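PDB 1UZ5: 402AA LONG hypothetical molybdopterin biosynthesis MOEA protein from Pyrococcus horikoshii, which probably catalyses the insertion of molybdate into adenylyl-molybdopterin, giving Mo-molybdopterin and AMP, in the biosynthesis of the molybdenum cofactor. Local coordinates for residues P23-V28 with K174-R179; R36-D41 with E157-K162; I42-D47 with R150-K155; P181-I186 with G247-I252. All blocks are in the same frame, centred on the assembly; numbering follows the deposited sequence.

How the contacts relate
From the N terminus, strand 25-29 is the first piece used. Contact 1 pairs it with strand 174-178 and closes the longest loop. Contact 2 is nested inside that loop and joins the linker 36-41 to the segment leading into helix 161-169. Contact 3 is nested inside contact 2 and pairs strand 42-43 with strand 151-153. The chain leaves and returns through three nested pairings, with the mixed sheet that holds strands 58-61 and 75-83 lying in the innermost loop. The Glu26-Arg36 salt bridge ties contact 1 to contact 2. Contact 4 follows in series, closing a shorter loop from strand 182-188 to strand 249-253 within the probable molybdopterin-binding domain, and meets contact 1 where Pro181 packs on Pro23.

Contact 1. Residues P23-V28 with K174-R179; sequences PGIEEV and KVKVFR
Glu26 has CG between its backbone N and carbonyl carbon (chi1 74°), which turns CG toward Val177 CG2 and sends the carboxylate past Arg179. Extended from CG to NE, Arg179 crosses Glu26 at about a right angle, with one guanidinium face against CB. CB of Glu26 sits over the centre of that face, 3.5 Å from Arg179 CZ. Glu26 OE1 and Arg179 NH1 form a long salt bridge of 3.8 Å; the oxygen lies well out of the guanidinium plane, so charge alone links them. The stronger partner of Glu26 is Arg36, which bridges to OE2. An alanine at Glu26 would keep the CB contact but is likely to leave Arg36 without its carboxylate mate. On the same face, Val28 CG2 lies 3.7 Å from Val175 CG1, the two valines side by side. The opposite face carries Glu27 and Lys176, also side by side. Glu27 OE2 rests 3.4 Å from Lys176 CG, while OE1 makes a long salt bridge to Lys174 NZ. A water donates to Glu27 OE2 at 2.6 Å. The backbones hold together through Glu26 and Val177, each N-H meeting the other's O, the shorter being Val177 N to Glu26 O at 2.8 Å. Val28 and Val175 pair in the same manner. Beyond the strand, Arg179 N gives a nearly straight bond to Gly24 O, 2.9 Å long. Gly24 has backbone angles that would jam a side chain against the preceding carbonyl. This is a two-stranded antiparallel ribbon, with alternating hydrogen-bonded and non-hydrogen-bonded pairs, that joins strand 25-29 to the strand following helix 161-169.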
loop_
_atom_site.group_PDB
_atom_site.type_symbol
_atom_site.label_atom_id
_atom_site.label_comp_id
_atom_site.label_asym_id
_atom_site.label_seq_id
_atom_site.Cartn_x
_atom_site.Cartn_y
_atom_site.Cartn_z
ATOM N N PRO A 23 -11.549 -11.315 -3.308
ATOM C CA PRO A 23 -10.916 -12.136 -2.276
ATOM C C PRO A 23 -11.708 -12.177 -0.973
ATOM O O PRO A 23 -11.524 -13.073 -0.151
ATOM C CB PRO A 23 -9.554 -11.474 -2.109
ATOM C CG PRO A 23 -9.884 -10.024 -2.294
ATOM C CD PRO A 23 -10.810 -10.051 -3.499
ATOM N N GLY A 24 -12.594 -11.205 -0.790
ATOM C CA GLY A 24 -13.379 -11.164 0.426
ATOM C C GLY A 24 -12.706 -10.300 1.474
ATOM O O GLY A 24 -11.552 -9.887 1.309
ATOM N N ILE A 25 -13.430 -10.039 2.560
ATOM C CA ILE A 25 -12.932 -9.207 3.646
ATOM C C ILE A 25 -12.854 -9.977 4.955
ATOM O O ILE A 25 -13.646 -10.885 5.199
ATOM C CB ILE A 25 -13.853 -7.986 3.846
ATOM C CG1 ILE A 25 -13.900 -7.164 2.556
ATOM C CG2 ILE A 25 -13.362 -7.140 5.011
ATOM C CD1 ILE A 25 -14.868 -6.003 2.598
ATOM N N GLU A 26 -11.887 -9.618 5.793
ATOM C CA GLU A 26 -11.738 -10.262 7.090
ATOM C C GLU A 26 -11.289 -9.227 8.116
ATOM O O GLU A 26 -10.711 -8.194 7.766
ATOM C CB GLU A 26 -10.707 -11.394 7.030
ATOM C CG GLU A 26 -9.268 -10.923 6.950
ATOM C CD GLU A 26 -8.266 -12.055 7.110
ATOM O OE1 GLU A 26 -8.315 -12.761 8.138
ATOM O OE2 GLU A 26 -7.422 -12.236 6.209
ATOM N N GLU A 27 -11.556 -9.501 9.384
ATOM C CA GLU A 27 -11.149 -8.580 10.429
ATOM C C GLU A 27 -9.974 -9.169 11.173
ATOM O O GLU A 27 -9.984 -10.337 11.549
ATOM C CB GLU A 27 -12.292 -8.308 11.410
ATOM C CG GLU A 27 -13.458 -7.544 10.812
ATOM C CD GLU A 27 -14.341 -6.916 11.871
ATOM O OE1 GLU A 27 -14.788 -7.644 12.785
ATOM O OE2 GLU A 27 -14.587 -5.695 11.791
ATOM N N VAL A 28 -8.951 -8.355 11.374
ATOM C CA VAL A 28 -7.770 -8.803 12.093
ATOM C C VAL A 28 -7.519 -7.823 13.229
ATOM O O VAL A 28 -7.879 -6.652 13.125
ATOM C CB VAL A 28 -6.534 -8.805 11.178
ATOM C CG1 VAL A 28 -6.724 -9.811 10.039
ATOM C CG2 VAL A 28 -6.307 -7.403 10.624
ATOM N N LYS A 174 -9.614 -3.526 15.989
ATOM C CA LYS A 174 -9.958 -4.494 14.946
ATOM C C LYS A 174 -10.135 -3.730 13.647
ATOM O O LYS A 174 -10.813 -2.705 13.614
ATOM C CB LYS A 174 -11.257 -5.233 15.266
ATOM C CG LYS A 174 -11.158 -6.199 16.429
ATOM C CD LYS A 174 -12.377 -7.111 16.481
ATOM C CE LYS A 174 -13.673 -6.313 16.549
ATOM N NZ LYS A 174 -14.872 -7.195 16.524
ATOM N N VAL A 175 -9.534 -4.230 12.572
ATOM C CA VAL A 175 -9.633 -3.555 11.287
ATOM C C VAL A 175 -10.011 -4.503 10.144
ATOM O O VAL A 175 -9.557 -5.646 10.086
ATOM C CB VAL A 175 -8.304 -2.826 10.968
ATOM C CG1 VAL A 175 -7.151 -3.815 10.957
ATOM C CG2 VAL A 175 -8.412 -2.095 9.638
ATOM N N LYS A 176 -10.865 -4.020 9.249
ATOM C CA LYS A 176 -11.315 -4.802 8.106
ATOM C C LYS A 176 -10.332 -4.682 6.958
ATOM O O LYS A 176 -10.121 -3.601 6.413
ATOM C CB LYS A 176 -12.693 -4.328 7.646
ATOM C CG LYS A 176 -13.818 -4.707 8.604
ATOM C CD LYS A 176 -15.169 -4.270 8.062
ATOM C CE LYS A 176 -16.296 -4.739 8.967
ATOM N NZ LYS A 176 -17.627 -4.362 8.430
ATOM N N VAL A 177 -9.725 -5.802 6.593
ATOM C CA VAL A 177 -8.760 -5.793 5.507
ATOM C C VAL A 177 -9.139 -6.819 4.445
ATOM O O VAL A 177 -9.900 -7.753 4.707
ATOM C CB VAL A 177 -7.341 -6.094 6.033
ATOM C CG1 VAL A 177 -6.907 -5.011 7.016
ATOM C CG2 VAL A 177 -7.315 -7.455 6.705
ATOM N N PHE A 178 -8.626 -6.625 3.237
ATOM C CA PHE A 178 -8.908 -7.555 2.153
ATOM C C PHE A 178 -8.172 -8.853 2.421
ATOM O O PHE A 178 -7.035 -8.841 2.905
ATOM C CB PHE A 178 -8.418 -6.998 0.815
ATOM C CG PHE A 178 -9.295 -5.936 0.228
ATOM C CD1 PHE A 178 -10.593 -6.229 -0.170
ATOM C CD2 PHE A 178 -8.803 -4.650 0.021
ATOM C CE1 PHE A 178 -11.387 -5.261 -0.771
ATOM C CE2 PHE A 178 -9.589 -3.672 -0.580
ATOM C CZ PHE A 178 -10.884 -3.980 -0.978
ATOM N N ARG A 179 -8.821 -9.976 2.140
ATOM C CA ARG A 179 -8.152 -11.260 2.291
ATOM C C ARG A 179 -7.160 -11.236 1.132
ATOM O O ARG A 179 -7.367 -10.521 0.152
ATOM C CB ARG A 179 -9.140 -12.416 2.128
ATOM C CG ARG A 179 -10.078 -12.588 3.310
ATOM C CD ARG A 179 -11.070 -13.713 3.070
ATOM N NE ARG A 179 -12.003 -13.855 4.182
ATOM C CZ ARG A 179 -11.673 -14.332 5.378
ATOM N NH1 ARG A 179 -10.427 -14.720 5.622
ATOM N NH2 ARG A 179 -12.590 -14.421 6.333
HETATM O O HOH W 1 -13.776 -3.267 12.080
#

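Contact 2. Residues R36-D41 with E157-K162; sequences RIAAED and ERLGFK. With SO4 (sulfate ion), chain C.
Ile37 meets Arg158 through one methyl, CD1. From CB, its branch CG2 turns to the backbone of Glu157 and lies 3.9 Å from Glu157 O. The other branch, CG1, stands beside the backbone N (chi1 -55°), and chi2 (-62°) turns CD1 toward Arg158. CD1 touches Arg158 CA at 3.7 Å and Arg158 CB at 3.8 Å. It also sits over the centre of one face of the guanidinium, because Arg158 bends at chi3 (-64°) and folds back over the methyl. An alanine in place of Ile37 would probably open a gap against this face of the guanidinium and leave it freer to turn. The backbones form a single beta bridge between Ile37 and Arg158. Leu159 N donates to Arg36 O at 2.9 Å, and Ala38 N to Glu157 O. The bridge ties the loop between strands 25-29 and 42-43 to the segment just before helix 161-169, where Gly160 holds the N-cap position. Ile37 also packs on Phe178, and its backbone bonds to that residue. Ala38 CB is 3.7 Å from Glu157 O. Leu159 brings CG to 3.6 Å from Arg36 O. A sulfate ion, probably from the crystallisation liquor, takes a straight bond from Arg158 N to O2 at 2.7 Å. Arg325 and Lys328 also bond to it. Glu157 turns its carboxylate to Lys154 N.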
loop_
_atom_site.group_PDB
_atom_site.type_symbol
_atom_site.label_atom_id
_atom_site.label_comp_id
_atom_site.label_asym_id
_atom_site.label_seq_id
_atom_site.Cartn_x
_atom_site.Cartn_y
_atom_site.Cartn_z
ATOM N N ARG A 36 -1.165 -5.218 5.891
ATOM C CA ARG A 36 -2.435 -5.523 5.239
ATOM C C ARG A 36 -3.026 -4.310 4.520
ATOM O O ARG A 36 -2.582 -3.179 4.714
ATOM C CB ARG A 36 -3.434 -6.075 6.259
ATOM C CG ARG A 36 -2.945 -7.325 6.983
ATOM C CD ARG A 36 -2.688 -8.480 6.005
ATOM N NE ARG A 36 -3.913 -8.967 5.370
ATOM C CZ ARG A 36 -4.645 -9.978 5.837
ATOM N NH1 ARG A 36 -4.277 -10.615 6.941
ATOM N NH2 ARG A 36 -5.743 -10.356 5.198
ATOM N N ILE A 37 -4.023 -4.560 3.678
ATOM C CA ILE A 37 -4.671 -3.505 2.906
ATOM C C ILE A 37 -6.084 -3.253 3.432
ATOM O O ILE A 37 -6.894 -4.178 3.498
ATOM C CB ILE A 37 -4.780 -3.904 1.416
ATOM C CG1 ILE A 37 -3.399 -4.277 0.865
ATOM C CG2 ILE A 37 -5.385 -2.762 0.617
ATOM C CD1 ILE A 37 -2.398 -3.154 0.887
ATOM N N ALA A 38 -6.373 -2.004 3.791
ATOM C CA ALA A 38 -7.693 -1.635 4.310
ATOM C C ALA A 38 -8.787 -1.939 3.286
ATOM O O ALA A 38 -8.720 -1.488 2.143
ATOM C CB ALA A 38 -7.715 -0.142 4.670
ATOM N N ALA A 39 -9.798 -2.695 3.703
ATOM C CA ALA A 39 -10.894 -3.056 2.808
ATOM C C ALA A 39 -11.925 -1.941 2.632
ATOM O O ALA A 39 -12.776 -2.015 1.751
ATOM C CB ALA A 39 -11.576 -4.328 3.302
ATOM N N GLU A 40 -11.853 -0.911 3.472
ATOM C CA GLU A 40 -12.778 0.217 3.367
ATOM C C GLU A 40 -12.270 1.425 4.131
ATOM O O GLU A 40 -11.383 1.308 4.985
ATOM C CB GLU A 40 -14.170 -0.160 3.884
ATOM C CG GLU A 40 -14.204 -0.658 5.310
ATOM C CD GLU A 40 -15.619 -0.946 5.791
ATOM O OE1 GLU A 40 -16.397 -1.569 5.036
ATOM O OE2 GLU A 40 -15.949 -0.560 6.931
ATOM N N ASP A 41 -12.826 2.589 3.813
ATOM C CA ASP A 41 -12.429 3.817 4.485
ATOM C C ASP A 41 -12.680 3.641 5.977
ATOM O O ASP A 41 -13.570 2.884 6.378
ATOM C CB ASP A 41 -13.250 5.011 3.980
ATOM C CG ASP A 41 -13.107 5.239 2.485
ATOM O OD1 ASP A 41 -11.967 5.222 1.970
ATOM O OD2 ASP A 41 -14.145 5.451 1.823
ATOM N N GLU A 157 -5.687 1.355 1.098
ATOM C CA GLU A 157 -4.451 1.873 1.664
ATOM C C GLU A 157 -3.719 0.785 2.429
ATOM O O GLU A 157 -4.345 -0.020 3.118
ATOM C CB GLU A 157 -4.746 3.037 2.612
ATOM C CG GLU A 157 -3.508 3.796 3.054
ATOM C CD GLU A 157 -3.835 4.939 4.005
ATOM O OE1 GLU A 157 -4.945 5.501 3.896
ATOM O OE2 GLU A 157 -2.981 5.287 4.848
ATOM N N ARG A 158 -2.395 0.751 2.298
ATOM C CA ARG A 158 -1.594 -0.231 3.019
ATOM C C ARG A 158 -1.389 0.293 4.435
ATOM O O ARG A 158 -1.138 1.481 4.621
ATOM C CB ARG A 158 -0.230 -0.418 2.353
ATOM C CG ARG A 158 0.640 -1.473 3.037
ATOM C CD ARG A 158 2.012 -1.588 2.376
ATOM N NE ARG A 158 1.942 -2.057 0.990
ATOM C CZ ARG A 158 1.678 -3.309 0.627
ATOM N NH1 ARG A 158 1.454 -4.242 1.545
ATOM N NH2 ARG A 158 1.642 -3.631 -0.660
ATOM N N LEU A 159 -1.481 -0.582 5.430
ATOM C CA LEU A 159 -1.300 -0.153 6.812
ATOM C C LEU A 159 0.157 -0.210 7.260
ATOM O O LEU A 159 0.679 -1.284 7.568
ATOM C CB LEU A 159 -2.159 -1.004 7.751
ATOM C CG LEU A 159 -3.654 -1.085 7.424
ATOM C CD1 LEU A 159 -4.328 -2.066 8.370
ATOM C CD2 LEU A 159 -4.290 0.291 7.537
ATOM N N GLY A 160 0.807 0.951 7.275
ATOM C CA GLY A 160 2.186 1.047 7.724
ATOM C C GLY A 160 2.152 1.323 9.221
ATOM O O GLY A 160 1.060 1.422 9.788
ATOM N N PHE A 161 3.307 1.476 9.867
ATOM C CA PHE A 161 3.310 1.703 11.311
ATOM C C PHE A 161 2.573 2.973 11.727
ATOM O O PHE A 161 2.053 3.050 12.838
ATOM C CB PHE A 161 4.741 1.698 11.890
ATOM C CG PHE A 161 5.526 2.957 11.629
ATOM C CD1 PHE A 161 6.203 3.139 10.433
ATOM C CD2 PHE A 161 5.591 3.960 12.594
ATOM C CE1 PHE A 161 6.938 4.305 10.198
ATOM C CE2 PHE A 161 6.319 5.125 12.370
ATOM C CZ PHE A 161 6.995 5.299 11.168
ATOM N N LYS A 162 2.516 3.961 10.840
ATOM C CA LYS A 162 1.808 5.194 11.152
ATOM C C LYS A 162 0.300 4.983 11.146
ATOM O O LYS A 162 -0.414 5.554 11.971
ATOM C CB LYS A 162 2.189 6.293 10.168
ATOM C CG LYS A 162 3.506 6.938 10.513
ATOM C CD LYS A 162 3.655 8.234 9.787
ATOM C CE LYS A 162 4.771 9.058 10.371
ATOM N NZ LYS A 162 4.798 10.349 9.653
HETATM S S SO4 C . -0.351 3.421 -0.040
HETATM O O1 SO4 C . -1.408 4.362 -0.841
HETATM O O2 SO4 C . -1.173 2.481 0.691
HETATM O O3 SO4 C . 0.465 2.838 -0.879
HETATM O O4 SO4 C . 0.259 4.339 0.887
#

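Contact 3. Residues I42-D47 with R150-K155; sequences IYSPID and RLLVKK
Ile42 O meets two N-H groups of the opposite strand, those of Leu152 and Val153. Leu152 N comes at 2.8 Å, and Val153 N, on a lone pair in the carbonyl plane, at 3.3 Å. This is a classic beta bulge: one residue on strand 42-43 faces two on strand 151-153. Ile42 N returns a bond to Val153 O, and Ser44 N reaches Arg150 O. The tight side is that of Ile42, Leu152 and Ser44. The side chains of Ile42 and Val153 point the same way, with Ile42 CD1 4.1 Å from Val153 CB. Leu152 CG stands beside its backbone N (chi1 -58°), and CD1 presses against Ser44 CA at 3.5 Å. Helix 161-169 backs this side, where Leu166 touches Leu152 and Leu167 touches Ile42. The hydroxyl of Ser44 is used within its own segment, donating to Ile46 O at 2.6 Å. The solvent side is that of Tyr43. Leu151 CD1 lies over one face of its ring, 4.2 Å from the centroid, as a CH-pi contact. Ring atom CE1 is also near Leu151 CB. Arg150 directs its side chain away from the strand opposite. Ile42 O, shared by two N-H groups, lets the extra residue fit while both keep a partner.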
loop_
_atom_site.group_PDB
_atom_site.type_symbol
_atom_site.label_atom_id
_atom_site.label_comp_id
_atom_site.label_asym_id
_atom_site.label_seq_id
_atom_site.Cartn_x
_atom_site.Cartn_y
_atom_site.Cartn_z
ATOM N N ILE A 42 -11.875 4.318 6.789
ATOM C CA ILE A 42 -12.031 4.274 8.240
ATOM C C ILE A 42 -12.045 5.721 8.719
ATOM O O ILE A 42 -11.128 6.488 8.426
ATOM C CB ILE A 42 -10.866 3.545 8.928
ATOM C CG1 ILE A 42 -10.737 2.128 8.368
ATOM C CG2 ILE A 42 -11.107 3.497 10.435
ATOM C CD1 ILE A 42 -9.553 1.361 8.913
ATOM N N TYR A 43 -13.089 6.084 9.455
ATOM C CA TYR A 43 -13.238 7.444 9.963
ATOM C C TYR A 43 -13.046 7.443 11.479
ATOM O O TYR A 43 -13.410 6.484 12.155
ATOM C CB TYR A 43 -14.626 7.963 9.586
ATOM C CG TYR A 43 -14.862 8.016 8.087
ATOM C CD1 TYR A 43 -14.496 9.139 7.342
ATOM C CD2 TYR A 43 -15.435 6.937 7.415
ATOM C CE1 TYR A 43 -14.697 9.186 5.963
ATOM C CE2 TYR A 43 -15.636 6.974 6.029
ATOM C CZ TYR A 43 -15.265 8.098 5.315
ATOM O OH TYR A 43 -15.454 8.140 3.953
ATOM N N SER A 44 -12.473 8.510 12.020
ATOM C CA SER A 44 -12.244 8.545 13.462
ATOM C C SER A 44 -13.537 8.390 14.241
ATOM O O SER A 44 -14.498 9.118 14.007
ATOM C CB SER A 44 -11.571 9.847 13.884
ATOM O OG SER A 44 -11.265 9.794 15.270
ATOM N N PRO A 45 -13.577 7.428 15.176
ATOM C CA PRO A 45 -14.752 7.170 16.006
ATOM C C PRO A 45 -14.807 8.101 17.220
ATOM O O PRO A 45 -15.786 8.104 17.958
ATOM C CB PRO A 45 -14.558 5.717 16.417
ATOM C CG PRO A 45 -13.077 5.656 16.610
ATOM C CD PRO A 45 -12.543 6.401 15.408
ATOM N N ILE A 46 -13.754 8.882 17.434
ATOM C CA ILE A 46 -13.723 9.796 18.575
ATOM C C ILE A 46 -13.026 11.101 18.237
ATOM O O ILE A 46 -12.329 11.205 17.220
ATOM C CB ILE A 46 -12.948 9.204 19.775
ATOM C CG1 ILE A 46 -11.495 8.951 19.363
ATOM C CG2 ILE A 46 -13.611 7.928 20.266
ATOM C CD1 ILE A 46 -10.556 8.696 20.524
ATOM N N ASP A 47 -13.228 12.095 19.100
ATOM C CA ASP A 47 -12.577 13.388 18.963
ATOM C C ASP A 47 -11.205 13.227 19.611
ATOM O O ASP A 47 -11.066 12.512 20.602
ATOM C CB ASP A 47 -13.326 14.480 19.741
ATOM C CG ASP A 47 -14.539 15.011 19.007
ATOM O OD1 ASP A 47 -14.388 15.499 17.861
ATOM O OD2 ASP A 47 -15.645 14.955 19.588
ATOM N N ARG A 150 -13.422 12.243 11.025
ATOM C CA ARG A 150 -12.404 12.558 10.030
ATOM C C ARG A 150 -11.871 11.289 9.356
ATOM O O ARG A 150 -11.685 10.264 10.008
ATOM C CB ARG A 150 -11.237 13.300 10.675
ATOM C CG ARG A 150 -10.181 13.745 9.675
ATOM C CD ARG A 150 -9.031 14.464 10.352
ATOM N NE ARG A 150 -8.063 14.976 9.383
ATOM C CZ ARG A 150 -8.345 15.885 8.453
ATOM N NH1 ARG A 150 -9.569 16.387 8.360
ATOM N NH2 ARG A 150 -7.401 16.295 7.616
ATOM N N LEU A 151 -11.627 11.364 8.052
ATOM C CA LEU A 151 -11.100 10.218 7.317
ATOM C C LEU A 151 -9.688 9.905 7.822
ATOM O O LEU A 151 -8.801 10.755 7.753
ATOM C CB LEU A 151 -11.052 10.527 5.817
ATOM C CG LEU A 151 -10.413 9.447 4.930
ATOM C CD1 LEU A 151 -11.209 8.147 5.034
ATOM C CD2 LEU A 151 -10.376 9.927 3.488
ATOM N N LEU A 152 -9.486 8.694 8.335
ATOM C CA LEU A 152 -8.173 8.288 8.843
ATOM C C LEU A 152 -7.389 7.389 7.878
ATOM O O LEU A 152 -6.192 7.581 7.686
ATOM C CB LEU A 152 -8.322 7.554 10.177
ATOM C CG LEU A 152 -9.019 8.338 11.292
ATOM C CD1 LEU A 152 -9.045 7.503 12.558
ATOM C CD2 LEU A 152 -8.289 9.650 11.520
ATOM N N VAL A 153 -8.069 6.407 7.294
ATOM C CA VAL A 153 -7.448 5.465 6.358
ATOM C C VAL A 153 -8.380 5.230 5.169
ATOM O O VAL A 153 -9.579 5.026 5.356
ATOM C CB VAL A 153 -7.169 4.107 7.046
ATOM C CG1 VAL A 153 -6.672 3.089 6.024
ATOM C CG2 VAL A 153 -6.145 4.287 8.164
ATOM N N LYS A 154 -7.829 5.259 3.955
ATOM C CA LYS A 154 -8.624 5.052 2.739
ATOM C C LYS A 154 -8.725 3.589 2.340
ATOM O O LYS A 154 -7.861 2.780 2.668
ATOM C CB LYS A 154 -8.020 5.793 1.543
ATOM C CG LYS A 154 -8.093 7.302 1.579
ATOM C CD LYS A 154 -7.539 7.880 0.278
ATOM C CE LYS A 154 -7.474 9.402 0.314
ATOM N NZ LYS A 154 -8.816 10.022 0.498
ATOM N N LYS A 155 -9.784 3.254 1.613
ATOM C CA LYS A 155 -9.947 1.893 1.130
ATOM C C LYS A 155 -8.756 1.667 0.201
ATOM O O LYS A 155 -8.398 2.558 -0.566
ATOM C CB LYS A 155 -11.244 1.765 0.332
ATOM C CG LYS A 155 -11.443 0.415 -0.338
ATOM C CD LYS A 155 -12.677 0.439 -1.230
ATOM C CE LYS A 155 -12.884 -0.888 -1.936
ATOM N NZ LYS A 155 -14.115 -0.865 -2.774
#

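Contact 4. Residues P181-I186 with G247-I252; sequences PKVAVI and GDVVVI
Backbone bonds do most of the work between Ala184, Ile186 and the strand 249-252. Ala184 N donates to Val249 O at 2.8 Å, and Ala184 O takes Val251 N. Ile186 N then bonds to Val251 O at 2.9 Å. The two strands run parallel, 25° apart in direction. At the start, Lys182 O serves two donors: Asp248 N at 2.8 Å and Val249 N at 3.2 Å.

The one side-chain bond is made by Asp248. Its OD2 accepts the backbone N of Lys182 at 2.7 Å, met on the anti side and 26° out of the carboxylate plane. CG of Asp248 stands anti to its carbonyl carbon (chi1 -57°), which turns the carboxylate back to the start of the neighbouring strand. Asp248 and Lys182 are joined both ways, side chain to backbone and backbone to backbone. The ammonium of Lys182 extends away from this carboxylate.

Apolar contacts are made on both faces. Val183 CG1 touches Val251 CG2 at 3.6 Å, crossing it at a slant. On the other face, Ala184 CB lies 4.2 Å from Val250 CG2. Ile186 CB is as far from Ile252 CG1. Gly247 has no side chain, and a CB there would clash with Ala184 N.

Strand 222-229 flanks strand 182-188 and strand 295-300 flanks strand 249-253, all four parallel, in the mixed sheet of the probable molybdopterin-binding domain. Beta-alpha-beta crossovers through helices 208-219 and 233-246 link strands 182-188, 222-229 and 249-253. The first helix packs on the face of Val183, Val185 and Val251, the second on that of Ala184, Ile186 and Ile252.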
loop_
_atom_site.group_PDB
_atom_site.type_symbol
_atom_site.label_atom_id
_atom_site.label_comp_id
_atom_site.label_asym_id
_atom_site.label_seq_id
_atom_site.Cartn_x
_atom_site.Cartn_y
_atom_site.Cartn_z
ATOM N N PRO A 181 -5.566 -12.179 -2.214
ATOM C CA PRO A 181 -5.959 -12.884 -3.440
ATOM C C PRO A 181 -4.932 -13.996 -3.668
ATOM O O PRO A 181 -3.729 -13.734 -3.694
ATOM C CB PRO A 181 -5.855 -11.802 -4.513
ATOM C CG PRO A 181 -6.024 -10.525 -3.747
ATOM C CD PRO A 181 -5.223 -10.782 -2.509
ATOM N N LYS A 182 -5.399 -15.230 -3.812
ATOM C CA LYS A 182 -4.491 -16.347 -4.021
ATOM C C LYS A 182 -4.138 -16.522 -5.489
ATOM O O LYS A 182 -5.017 -16.587 -6.346
ATOM C CB LYS A 182 -5.106 -17.638 -3.495
ATOM C CG LYS A 182 -5.311 -17.671 -1.997
ATOM C CD LYS A 182 -5.913 -19.004 -1.581
ATOM C CE LYS A 182 -6.066 -19.096 -0.071
ATOM N NZ LYS A 182 -6.671 -20.392 0.339
ATOM N N VAL A 183 -2.845 -16.586 -5.777
ATOM C CA VAL A 183 -2.386 -16.777 -7.150
ATOM C C VAL A 183 -1.549 -18.051 -7.227
ATOM O O VAL A 183 -0.479 -18.132 -6.626
ATOM C CB VAL A 183 -1.529 -15.597 -7.624
ATOM C CG1 VAL A 183 -1.087 -15.823 -9.071
ATOM C CG2 VAL A 183 -2.321 -14.302 -7.505
ATOM N N ALA A 184 -2.057 -19.050 -7.945
ATOM C CA ALA A 184 -1.349 -20.317 -8.112
ATOM C C ALA A 184 -0.353 -20.118 -9.254
ATOM O O ALA A 184 -0.738 -19.730 -10.363
ATOM C CB ALA A 184 -2.335 -21.431 -8.454
ATOM N N VAL A 185 0.920 -20.382 -8.974
ATOM C CA VAL A 185 1.979 -20.199 -9.960
ATOM C C VAL A 185 2.598 -21.508 -10.429
ATOM O O VAL A 185 2.913 -22.381 -9.620
ATOM C CB VAL A 185 3.100 -19.310 -9.395
ATOM C CG1 VAL A 185 4.224 -19.170 -10.424
ATOM C CG2 VAL A 185 2.532 -17.942 -9.016
ATOM N N ILE A 186 2.769 -21.620 -11.745
ATOM C CA ILE A 186 3.351 -22.807 -12.366
ATOM C C ILE A 186 4.513 -22.447 -13.302
ATOM O O ILE A 186 4.444 -21.459 -14.030
ATOM C CB ILE A 186 2.289 -23.565 -13.206
ATOM C CG1 ILE A 186 1.213 -24.146 -12.287
ATOM C CG2 ILE A 186 2.957 -24.671 -14.036
ATOM C CD1 ILE A 186 -0.035 -24.622 -13.028
ATOM N N GLY A 247 -6.158 -21.572 -6.266
ATOM C CA GLY A 247 -6.092 -20.129 -6.415
ATOM C C GLY A 247 -7.304 -19.431 -7.001
ATOM O O GLY A 247 -8.246 -20.068 -7.467
ATOM N N ASP A 248 -7.271 -18.102 -6.956
ATOM C CA ASP A 248 -8.332 -17.269 -7.504
ATOM C C ASP A 248 -7.857 -16.904 -8.903
ATOM O O ASP A 248 -8.637 -16.520 -9.774
ATOM C CB ASP A 248 -8.491 -15.988 -6.681
ATOM C CG ASP A 248 -8.770 -16.268 -5.218
ATOM O OD1 ASP A 248 -9.729 -17.016 -4.928
ATOM O OD2 ASP A 248 -8.031 -15.736 -4.362
ATOM N N VAL A 249 -6.548 -17.026 -9.091
ATOM C CA VAL A 249 -5.902 -16.718 -10.357
ATOM C C VAL A 249 -4.751 -17.694 -10.561
ATOM O O VAL A 249 -4.104 -18.101 -9.601
ATOM C CB VAL A 249 -5.334 -15.281 -10.348
ATOM C CG1 VAL A 249 -4.503 -15.034 -11.605
ATOM C CG2 VAL A 249 -6.470 -14.276 -10.255
ATOM N N VAL A 250 -4.509 -18.080 -11.811
ATOM C CA VAL A 250 -3.416 -18.993 -12.126
ATOM C C VAL A 250 -2.462 -18.278 -13.074
ATOM O O VAL A 250 -2.892 -17.640 -14.035
ATOM C CB VAL A 250 -3.931 -20.295 -12.794
ATOM C CG1 VAL A 250 -2.748 -21.197 -13.174
ATOM C CG2 VAL A 250 -4.850 -21.035 -11.838
ATOM N N VAL A 251 -1.171 -18.349 -12.779
ATOM C CA VAL A 251 -0.180 -17.717 -13.635
ATOM C C VAL A 251 0.854 -18.766 -14.009
ATOM O O VAL A 251 1.410 -19.450 -13.146
ATOM C CB VAL A 251 0.522 -16.527 -12.943
ATOM C CG1 VAL A 251 1.571 -15.934 -13.877
ATOM C CG2 VAL A 251 -0.492 -15.452 -12.595
ATOM N N ILE A 252 1.089 -18.891 -15.309
ATOM C CA ILE A 252 2.031 -19.871 -15.836
ATOM C C ILE A 252 3.110 -19.162 -16.645
ATOM O O ILE A 252 2.813 -18.257 -17.422
ATOM C CB ILE A 252 1.297 -20.873 -16.762
ATOM C CG1 ILE A 252 0.088 -21.461 -16.030
ATOM C CG2 ILE A 252 2.245 -21.982 -17.199
ATOM C CD1 ILE A 252 -0.906 -22.158 -16.926
#